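Local atomic coordinates of S-adenosylmethionine:2-demethylmenaquinone methyltransferase (Geobacillus kaustophilus, PDB entry 2PCN), a protein that is of unsettled function; it is an Aldolase/RraA family protein with a mixed beta-sheet, found as a three-chain assembly. Residues Leu50-Pro55 with Gly123-Val128. Numbering follows the deposited sequence.
Sequences LETVPP and GARDVV
Arg125 reaches from strand 124-125 to Thr52 of helix 44-52, and both guanidinium amino groups converge on one hydroxyl. Arg125 NH2 donates to Thr52 OG1 at 3.0 Å, and the oxygen sits somewhat out of the guanidinium plane. The N-H...O angle of this bond is 133°. The second bond, Arg125 NH1 to Thr52 OG1 at 3.2 Å, is weak, its angle being only 127°. Two bent bonds are what a single acceptor near the guanidinium edge should produce, since Arg125 CZ lies 3.5 Å from Thr52 OG1 and neither N-H can aim straight at it.

Thr52 has chi1 60°, which sets OG1 between its own backbone N and carbonyl carbon. There it also hydrogen-bonds the carbonyl oxygen of Glu48, one helical turn back, its strongest polar partner. Arg125 is otherwise extended but bends at chi3.

The tightly packed side is that of Val53, which is buried in the chain against Leu85 and Ala35 of strand 30-38. Its share in this contact is a single oblique approach, Val53 CG1 to Arg125 NH2 at 4.0 Å. Thr52, by contrast, is exposed, so the paired hydrogen bonds lie on the solvent side. The contact as a whole is thin: the segments bury just 98 Å² between them, and their nearest CA atoms, Val53 CA and Asp126 CA, are 10.6 Å apart. Backbone bonds from Ala124 to Asp38 and from Asp126 to Thr36 hold the base of the arginine against strand 30-38. A long side chain therefore ties the helix to this antiparallel strand pairing, through a neutral hydroxyl that accepts from the guanidinium and is itself oriented by a helix carbonyl, consistent with a modest polar tether at the surface.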
ATOM      1  N   LEU A  50       2.654 -18.180 -20.941  1.00  8.15           N
ATOM      2  CA  LEU A  50       4.014 -17.911 -20.483  1.00 12.38           C
ATOM      3  C   LEU A  50       5.035 -18.861 -21.094  1.00 10.49           C
ATOM      4  O   LEU A  50       6.205 -18.512 -21.238  1.00 11.81           O
ATOM      5  CB  LEU A  50       4.093 -18.005 -18.956  1.00  9.32           C
ATOM      6  CG  LEU A  50       3.354 -16.921 -18.174  1.00 12.88           C
ATOM      7  CD1 LEU A  50       3.425 -17.226 -16.683  1.00 15.58           C
ATOM      8  CD2 LEU A  50       3.973 -15.563 -18.483  1.00 10.52           C
ATOM      9  N   GLU A  51       4.591 -20.059 -21.457  1.00 14.49           N
ATOM     10  CA  GLU A  51       5.494 -21.046 -22.039  1.00 17.14           C
ATOM     11  C   GLU A  51       5.619 -20.903 -23.552  1.00 14.15           C
ATOM     12  O   GLU A  51       6.485 -21.528 -24.159  1.00 13.86           O
ATOM     13  CB  GLU A  51       5.009 -22.463 -21.716  1.00 19.37           C
ATOM     14  CG  GLU A  51       4.770 -22.730 -20.241  1.00 17.40           C
ATOM     15  CD  GLU A  51       4.200 -24.113 -19.985  1.00 20.10           C
ATOM     16  OE1 GLU A  51       3.259 -24.513 -20.701  1.00 23.92           O
ATOM     17  OE2 GLU A  51       4.683 -24.797 -19.059  1.00 23.00           O
ATOM     18  N   THR A  52       4.779 -20.067 -24.158  1.00 12.73           N
ATOM     19  CA  THR A  52       4.803 -19.912 -25.610  1.00 14.89           C
ATOM     20  C   THR A  52       4.985 -18.522 -26.220  1.00 14.03           C
ATOM     21  O   THR A  52       5.431 -18.420 -27.361  1.00 16.33           O
ATOM     22  CB  THR A  52       3.534 -20.523 -26.226  1.00 16.93           C
ATOM     23  OG1 THR A  52       2.383 -19.848 -25.704  1.00 16.41           O
ATOM     24  CG2 THR A  52       3.445 -22.009 -25.887  1.00 12.61           C
ATOM     25  N   VAL A  53       4.653 -17.452 -25.498  1.00 11.39           N
ATOM     26  CA  VAL A  53       4.803 -16.115 -26.078  1.00 12.43           C
ATOM     27  C   VAL A  53       6.265 -15.744 -26.369  1.00 13.57           C
ATOM     28  O   VAL A  53       7.186 -16.249 -25.728  1.00 13.77           O
ATOM     29  CB  VAL A  53       4.166 -15.022 -25.182  1.00 10.77           C
ATOM     30  CG1 VAL A  53       2.679 -15.285 -25.029  1.00 11.93           C
ATOM     31  CG2 VAL A  53       4.853 -14.982 -23.818  1.00 12.53           C
ATOM     32  N   PRO A  54       6.489 -14.858 -27.354  1.00 12.11           N
ATOM     33  CA  PRO A  54       7.837 -14.421 -27.736  1.00 13.50           C
ATOM     34  C   PRO A  54       8.575 -13.683 -26.624  1.00 13.38           C
ATOM     35  O   PRO A  54       7.954 -13.092 -25.743  1.00 12.81           O
ATOM     36  CB  PRO A  54       7.579 -13.502 -28.933  1.00 14.68           C
ATOM     37  CG  PRO A  54       6.299 -14.014 -29.499  1.00 15.72           C
ATOM     38  CD  PRO A  54       5.483 -14.278 -28.259  1.00 16.03           C
ATOM     39  N   PRO A  55       9.916 -13.713 -26.654  1.00 16.65           N
ATOM     40  CA  PRO A  55      10.713 -13.025 -25.634  1.00 14.89           C
ATOM     41  C   PRO A  55      10.399 -11.529 -25.688  1.00 18.13           C
ATOM     42  O   PRO A  55      10.139 -10.984 -26.764  1.00 15.51           O
ATOM     43  CB  PRO A  55      12.153 -13.321 -26.061  1.00 14.61           C
ATOM     44  CG  PRO A  55      12.035 -14.649 -26.754  1.00 23.67           C
ATOM     45  CD  PRO A  55      10.784 -14.463 -27.578  1.00 17.37           C
ATOM     46  N   GLY A 123     -11.327 -20.271 -20.213  1.00 14.02           N
ATOM     47  CA  GLY A 123     -10.833 -18.947 -20.552  1.00 11.31           C
ATOM     48  C   GLY A 123     -10.356 -18.908 -21.993  1.00 15.25           C
ATOM     49  O   GLY A 123     -10.558 -19.866 -22.741  1.00 14.45           O
ATOM     50  N   ALA A 124      -9.720 -17.813 -22.392  1.00 11.35           N
ATOM     51  CA  ALA A 124      -9.231 -17.695 -23.761  1.00 12.35           C
ATOM     52  C   ALA A 124      -8.000 -16.811 -23.882  1.00 14.50           C
ATOM     53  O   ALA A 124      -7.816 -15.871 -23.112  1.00 15.63           O
ATOM     54  CB  ALA A 124     -10.338 -17.157 -24.661  1.00 16.78           C
ATOM     55  N   ARG A 125      -7.158 -17.120 -24.862  1.00 13.09           N
ATOM     56  CA  ARG A 125      -5.954 -16.341 -25.115  1.00 13.95           C
ATOM     57  C   ARG A 125      -6.175 -15.511 -26.376  1.00 14.91           C
ATOM     58  O   ARG A 125      -7.076 -15.792 -27.170  1.00 13.54           O
ATOM     59  CB  ARG A 125      -4.740 -17.259 -25.331  1.00 15.02           C
ATOM     60  CG  ARG A 125      -4.271 -18.023 -24.105  1.00 16.29           C
ATOM     61  CD  ARG A 125      -3.118 -18.954 -24.457  1.00 13.11           C
ATOM     62  NE  ARG A 125      -1.998 -18.229 -25.059  1.00 15.02           N
ATOM     63  CZ  ARG A 125      -0.926 -18.809 -25.588  1.00 14.13           C
ATOM     64  NH1 ARG A 125      -0.817 -20.130 -25.594  1.00 11.57           N
ATOM     65  NH2 ARG A 125       0.037 -18.067 -26.121  1.00 11.01           N
ATOM     66  N   ASP A 126      -5.354 -14.480 -26.540  1.00 15.47           N
ATOM     67  CA  ASP A 126      -5.393 -13.612 -27.713  1.00 15.34           C
ATOM     68  C   ASP A 126      -6.719 -12.919 -28.016  1.00 16.13           C
ATOM     69  O   ASP A 126      -7.042 -12.678 -29.179  1.00 15.54           O
ATOM     70  CB  ASP A 126      -4.944 -14.403 -28.944  1.00 19.42           C
ATOM     71  CG  ASP A 126      -3.661 -15.176 -28.705  1.00 26.42           C
ATOM     72  OD1 ASP A 126      -2.693 -14.579 -28.194  1.00 30.40           O
ATOM     73  OD2 ASP A 126      -3.618 -16.380 -29.031  1.00 32.46           O
ATOM     74  N   VAL A 127      -7.486 -12.603 -26.978  1.00 14.93           N
ATOM     75  CA  VAL A 127      -8.751 -11.899 -27.156  1.00 16.55           C
ATOM     76  C   VAL A 127      -8.564 -10.481 -26.628  1.00 16.98           C
ATOM     77  O   VAL A 127      -7.577 -10.192 -25.950  1.00 11.89           O
ATOM     78  CB  VAL A 127      -9.912 -12.572 -26.374  1.00 18.59           C
ATOM     79  CG1 VAL A 127     -10.182 -13.964 -26.933  1.00 19.41           C
ATOM     80  CG2 VAL A 127      -9.576 -12.646 -24.894  1.00 15.89           C
ATOM     81  N   VAL A 128      -9.500  -9.593 -26.949  1.00 11.27           N
ATOM     82  CA  VAL A 128      -9.415  -8.220 -26.474  1.00 15.03           C
ATOM     83  C   VAL A 128      -9.909  -8.184 -25.033  1.00 15.44           C
ATOM     84  O   VAL A 128     -10.985  -8.694 -24.726  1.00 16.74           O
ATOM     85  CB  VAL A 128     -10.279  -7.276 -27.334  1.00 19.61           C
ATOM     86  CG1 VAL A 128     -10.230  -5.867 -26.768  1.00 16.90           C
ATOM     87  CG2 VAL A 128      -9.780  -7.286 -28.774  1.00 18.86           C
TER